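Local atomic coordinates of DNA topoisomerase 2-associated protein PAT1 (Saccharomyces cerevisiae, PDB entry 5LMG), a protein that activates mRNA decapping and represses translation, its C-terminal domain binding directly to the decapping enzyme Dcp2 and the exonuclease Xrn1. Residues Ser176-Leu188 and Leu206-Lys218. The protein carries 2 engineered substitutions. Sequence-based numbering, arbitrary orientation.
Sequences SNFIEIMGLLLQL and LITILISRAALIK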
loop_
_atom_site.group_PDB
_atom_site.type_symbol
_atom_site.label_atom_id
_atom_site.label_comp_id
_atom_site.label_asym_id
_atom_site.label_seq_id
_atom_site.Cartn_x
_atom_site.Cartn_y
_atom_site.Cartn_z
ATOM N N SER A 176 -10.580 5.533 15.438
ATOM C CA SER A 176 -9.300 5.214 16.076
ATOM C C SER A 176 -8.613 6.413 16.715
ATOM O O SER A 176 -8.519 7.484 16.105
ATOM C CB SER A 176 -8.360 4.494 15.117
ATOM O OG SER A 176 -7.842 5.376 14.135
ATOM N N ASN A 177 -8.132 6.213 17.949
ATOM C CA ASN A 177 -7.402 7.198 18.750
ATOM C C ASN A 177 -5.887 6.936 18.667
ATOM O O ASN A 177 -5.472 5.936 18.070
ATOM C CB ASN A 177 -7.896 7.189 20.206
ATOM C CG ASN A 177 -7.924 5.835 20.875
ATOM O OD1 ASN A 177 -6.902 5.162 21.052
ATOM N ND2 ASN A 177 -9.103 5.434 21.314
ATOM N N PHE A 178 -5.070 7.838 19.257
ATOM C CA PHE A 178 -3.606 7.766 19.268
ATOM C C PHE A 178 -3.069 6.403 19.735
ATOM O O PHE A 178 -2.340 5.757 18.982
ATOM C CB PHE A 178 -3.012 8.926 20.095
ATOM C CG PHE A 178 -1.502 9.019 20.094
ATOM C CD1 PHE A 178 -0.821 9.547 19.001
ATOM C CD2 PHE A 178 -0.763 8.617 21.202
ATOM C CE1 PHE A 178 0.576 9.642 19.004
ATOM C CE2 PHE A 178 0.634 8.718 21.207
ATOM C CZ PHE A 178 1.294 9.227 20.106
ATOM N N ILE A 179 -3.460 5.958 20.948
ATOM C CA ILE A 179 -3.048 4.681 21.550
ATOM C C ILE A 179 -3.258 3.492 20.585
ATOM O O ILE A 179 -2.353 2.670 20.424
ATOM C CB ILE A 179 -3.740 4.464 22.935
ATOM C CG1 ILE A 179 -3.224 5.486 23.989
ATOM C CG2 ILE A 179 -3.581 3.013 23.443
ATOM C CD1 ILE A 179 -4.190 5.760 25.185
ATOM N N GLU A 180 -4.443 3.424 19.948
ATOM C CA GLU A 180 -4.831 2.351 19.037
ATOM C C GLU A 180 -3.987 2.303 17.750
ATOM O O GLU A 180 -3.513 1.220 17.404
ATOM C CB GLU A 180 -6.339 2.404 18.740
ATOM C CG GLU A 180 -7.193 1.947 19.921
ATOM C CD GLU A 180 -8.658 2.343 19.907
ATOM O OE1 GLU A 180 -9.053 3.162 19.045
ATOM O OE2 GLU A 180 -9.408 1.862 20.789
ATOM N N ILE A 181 -3.766 3.465 17.079
ATOM C CA ILE A 181 -2.929 3.580 15.866
ATOM C C ILE A 181 -1.475 3.205 16.201
ATOM O O ILE A 181 -0.870 2.421 15.463
ATOM C CB ILE A 181 -3.033 4.977 15.185
ATOM C CG1 ILE A 181 -4.471 5.247 14.708
ATOM C CG2 ILE A 181 -2.041 5.110 14.004
ATOM C CD1 ILE A 181 -4.898 6.690 14.855
ATOM N N MET A 182 -0.946 3.721 17.343
ATOM C CA MET A 182 0.409 3.408 17.819
ATOM C C MET A 182 0.527 1.901 18.042
ATOM O O MET A 182 1.497 1.296 17.582
ATOM C CB MET A 182 0.787 4.209 19.081
ATOM C CG MET A 182 0.939 5.721 18.848
ATOM S SD MET A 182 2.126 6.184 17.556
ATOM C CE MET A 182 1.052 6.976 16.410
ATOM N N GLY A 183 -0.522 1.308 18.629
ATOM C CA GLY A 183 -0.632 -0.130 18.848
ATOM C C GLY A 183 -0.483 -0.937 17.563
ATOM O O GLY A 183 0.273 -1.911 17.534
ATOM N N LEU A 184 -1.155 -0.506 16.473
ATOM C CA LEU A 184 -1.104 -1.194 15.170
ATOM C C LEU A 184 0.270 -1.100 14.513
ATOM O O LEU A 184 0.731 -2.075 13.924
ATOM C CB LEU A 184 -2.216 -0.707 14.210
ATOM C CG LEU A 184 -3.679 -0.933 14.642
ATOM C CD1 LEU A 184 -4.629 -0.291 13.655
ATOM C CD2 LEU A 184 -4.011 -2.419 14.768
ATOM N N LEU A 185 0.937 0.055 14.647
ATOM C CA LEU A 185 2.284 0.283 14.113
ATOM C C LEU A 185 3.297 -0.641 14.791
ATOM O O LEU A 185 4.130 -1.250 14.109
ATOM C CB LEU A 185 2.693 1.747 14.320
ATOM C CG LEU A 185 2.237 2.721 13.241
ATOM C CD1 LEU A 185 2.122 4.130 13.806
ATOM C CD2 LEU A 185 3.164 2.688 12.039
ATOM N N LEU A 186 3.199 -0.758 16.129
ATOM C CA LEU A 186 4.051 -1.625 16.942
ATOM C C LEU A 186 3.806 -3.081 16.589
ATOM O O LEU A 186 4.772 -3.830 16.490
ATOM C CB LEU A 186 3.840 -1.382 18.447
ATOM C CG LEU A 186 4.503 -0.130 19.033
ATOM C CD1 LEU A 186 4.044 0.105 20.472
ATOM C CD2 LEU A 186 6.023 -0.218 18.956
ATOM N N GLN A 187 2.530 -3.470 16.332
ATOM C CA GLN A 187 2.166 -4.831 15.904
ATOM C C GLN A 187 2.893 -5.180 14.594
ATOM O O GLN A 187 3.447 -6.268 14.471
ATOM C CB GLN A 187 0.639 -4.977 15.702
ATOM C CG GLN A 187 -0.182 -5.105 16.988
ATOM C CD GLN A 187 -0.036 -6.428 17.706
ATOM O OE1 GLN A 187 0.046 -7.502 17.098
ATOM N NE2 GLN A 187 -0.059 -6.380 19.030
ATOM N N LEU A 188 2.933 -4.224 13.647
ATOM C CA LEU A 188 3.593 -4.377 12.352
ATOM C C LEU A 188 5.119 -4.548 12.480
ATOM O O LEU A 188 5.671 -5.514 11.960
ATOM C CB LEU A 188 3.230 -3.181 11.448
ATOM C CG LEU A 188 3.872 -3.139 10.069
ATOM C CD1 LEU A 188 2.829 -3.070 8.999
ATOM C CD2 LEU A 188 4.821 -1.964 9.961
ATOM N N LEU A 206 -0.304 -0.539 3.093
ATOM C CA LEU A 206 -0.760 -0.658 4.484
ATOM C C LEU A 206 0.103 0.198 5.415
ATOM O O LEU A 206 -0.443 0.840 6.312
ATOM C CB LEU A 206 -0.788 -2.117 4.966
ATOM C CG LEU A 206 -2.022 -2.924 4.558
ATOM C CD1 LEU A 206 -1.789 -4.415 4.731
ATOM C CD2 LEU A 206 -3.229 -2.503 5.358
ATOM N N ILE A 207 1.435 0.244 5.178
ATOM C CA ILE A 207 2.355 1.055 5.984
ATOM C C ILE A 207 2.032 2.546 5.768
ATOM O O ILE A 207 1.885 3.266 6.750
ATOM C CB ILE A 207 3.857 0.696 5.759
ATOM C CG1 ILE A 207 4.149 -0.759 6.194
ATOM C CG2 ILE A 207 4.792 1.673 6.516
ATOM C CD1 ILE A 207 5.401 -1.404 5.558
ATOM N N THR A 208 1.837 2.971 4.494
ATOM C CA THR A 208 1.491 4.356 4.127
ATOM C C THR A 208 0.226 4.834 4.854
ATOM O O THR A 208 0.220 5.959 5.364
ATOM C CB THR A 208 1.372 4.521 2.613
ATOM O OG1 THR A 208 2.526 3.969 2.004
ATOM C CG2 THR A 208 1.190 5.993 2.179
ATOM N N ILE A 209 -0.827 3.978 4.894
ATOM C CA ILE A 209 -2.087 4.249 5.597
ATOM C C ILE A 209 -1.811 4.524 7.098
ATOM O O ILE A 209 -2.274 5.534 7.599
ATOM C CB ILE A 209 -3.110 3.093 5.403
ATOM C CG1 ILE A 209 -3.692 3.097 3.976
ATOM C CG2 ILE A 209 -4.230 3.149 6.466
ATOM C CD1 ILE A 209 -4.148 1.752 3.521
ATOM N N LEU A 210 -1.058 3.628 7.793
ATOM C CA LEU A 210 -0.715 3.796 9.212
ATOM C C LEU A 210 0.085 5.070 9.469
ATOM O O LEU A 210 -0.269 5.803 10.385
ATOM C CB LEU A 210 0.024 2.573 9.817
ATOM C CG LEU A 210 -0.707 1.226 9.884
ATOM C CD1 LEU A 210 0.180 0.186 10.550
ATOM C CD2 LEU A 210 -2.029 1.328 10.664
ATOM N N ILE A 211 1.141 5.342 8.656
ATOM C CA ILE A 211 1.996 6.545 8.793
ATOM C C ILE A 211 1.170 7.822 8.596
ATOM O O ILE A 211 1.289 8.744 9.412
ATOM C CB ILE A 211 3.231 6.539 7.843
ATOM C CG1 ILE A 211 4.224 5.412 8.163
ATOM C CG2 ILE A 211 3.940 7.913 7.819
ATOM C CD1 ILE A 211 5.300 5.240 7.003
ATOM N N SER A 212 0.371 7.880 7.491
ATOM C CA SER A 212 -0.495 9.020 7.155
ATOM C C SER A 212 -1.529 9.311 8.254
ATOM O O SER A 212 -1.730 10.477 8.598
ATOM C CB SER A 212 -1.178 8.812 5.811
ATOM O OG SER A 212 -0.196 8.674 4.799
ATOM N N ARG A 213 -2.134 8.255 8.836
ATOM C CA ARG A 213 -3.105 8.389 9.927
ATOM C C ARG A 213 -2.449 8.901 11.220
ATOM O O ARG A 213 -2.972 9.834 11.827
ATOM C CB ARG A 213 -3.895 7.082 10.149
ATOM C CG ARG A 213 -5.088 7.179 11.137
ATOM C CD ARG A 213 -6.051 8.364 10.956
ATOM N NE ARG A 213 -6.488 8.549 9.568
ATOM C CZ ARG A 213 -7.123 9.628 9.119
ATOM N NH1 ARG A 213 -7.415 10.628 9.943
ATOM N NH2 ARG A 213 -7.473 9.716 7.842
ATOM N N ALA A 214 -1.286 8.322 11.600
ATOM C CA ALA A 214 -0.480 8.718 12.762
ATOM C C ALA A 214 -0.109 10.216 12.673
ATOM O O ALA A 214 -0.242 10.935 13.666
ATOM C CB ALA A 214 0.786 7.871 12.833
ATOM N N ALA A 215 0.305 10.679 11.463
ATOM C CA ALA A 215 0.690 12.068 11.173
ATOM C C ALA A 215 -0.467 13.068 11.339
ATOM O O ALA A 215 -0.210 14.230 11.647
ATOM C CB ALA A 215 1.261 12.170 9.765
ATOM N N LEU A 216 -1.722 12.631 11.103
ATOM C CA LEU A 216 -2.908 13.486 11.229
ATOM C C LEU A 216 -3.351 13.682 12.680
ATOM O O LEU A 216 -3.944 14.715 12.993
ATOM C CB LEU A 216 -4.072 13.000 10.347
ATOM C CG LEU A 216 -3.881 13.179 8.834
ATOM C CD1 LEU A 216 -4.818 12.284 8.063
ATOM C CD2 LEU A 216 -4.049 14.629 8.407
ATOM N N ILE A 217 -3.036 12.711 13.566
ATOM C CA ILE A 217 -3.344 12.772 14.999
ATOM C C ILE A 217 -2.379 13.790 15.620
ATOM O O ILE A 217 -1.213 13.460 15.865
ATOM C CB ILE A 217 -3.256 11.364 15.691
ATOM C CG1 ILE A 217 -4.151 10.293 14.995
ATOM C CG2 ILE A 217 -3.528 11.439 17.214
ATOM C CD1 ILE A 217 -5.735 10.464 15.063
ATOM N N LYS A 218 -2.846 15.044 15.800
ATOM C CA LYS A 218 -2.059 16.143 16.375
ATOM C C LYS A 218 -2.940 17.028 17.255
ATOM O O LYS A 218 -4.095 17.286 16.915
ATOM C CB LYS A 218 -1.374 16.993 15.280
ATOM C CG LYS A 218 -0.288 16.282 14.459
ATOM C CD LYS A 218 1.048 16.155 15.193
ATOM C CE LYS A 218 1.913 15.054 14.628
ATOM N NZ LYS A 218 1.470 13.707 15.079
#
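Helix 178-188 and helix 206-216 run antiparallel at 150°, their axes 10.1 Å apart, so that the backbone of Ile181 lies nearest Ala214 and that of Leu185 nearest Leu210. Leu210, a branched aliphatic residue suited to this buried interface, loses more surface here than any other: its CB lies 3.8 Å from CD2 of Leu185 as the two side chains run alongside, pointing opposite ways, and its CD2 meets CB of Leu184. The small methyl of Ala214 suits the neighbouring place, where the bent chain of Met182 brings CE to 3.7 Å from Ala214 CB and CD1 of Leu185 also arrives. The pairing, across the short helix 194-197, is consistent with the TPR-like, helix-rich architecture of the PAT1 family; helix 234-246 touches Met182 and Leu185, while Phe129 of helix 118-130 touches Leu188 and Leu210. With CG anti to the backbone N (chi1 178°), Leu188 sets CD1 3.9 Å from CG1 of Ile207, the side chains roughly perpendicular. Toward the other end, Ile181 CD1 meets Ile217 CG1 tip to tip at 3.7 Å and rests on CG of Arg213, whose aliphatic part suits an apolar neighbour. Ile217 CG2 sits at the edge of the Phe178 ring.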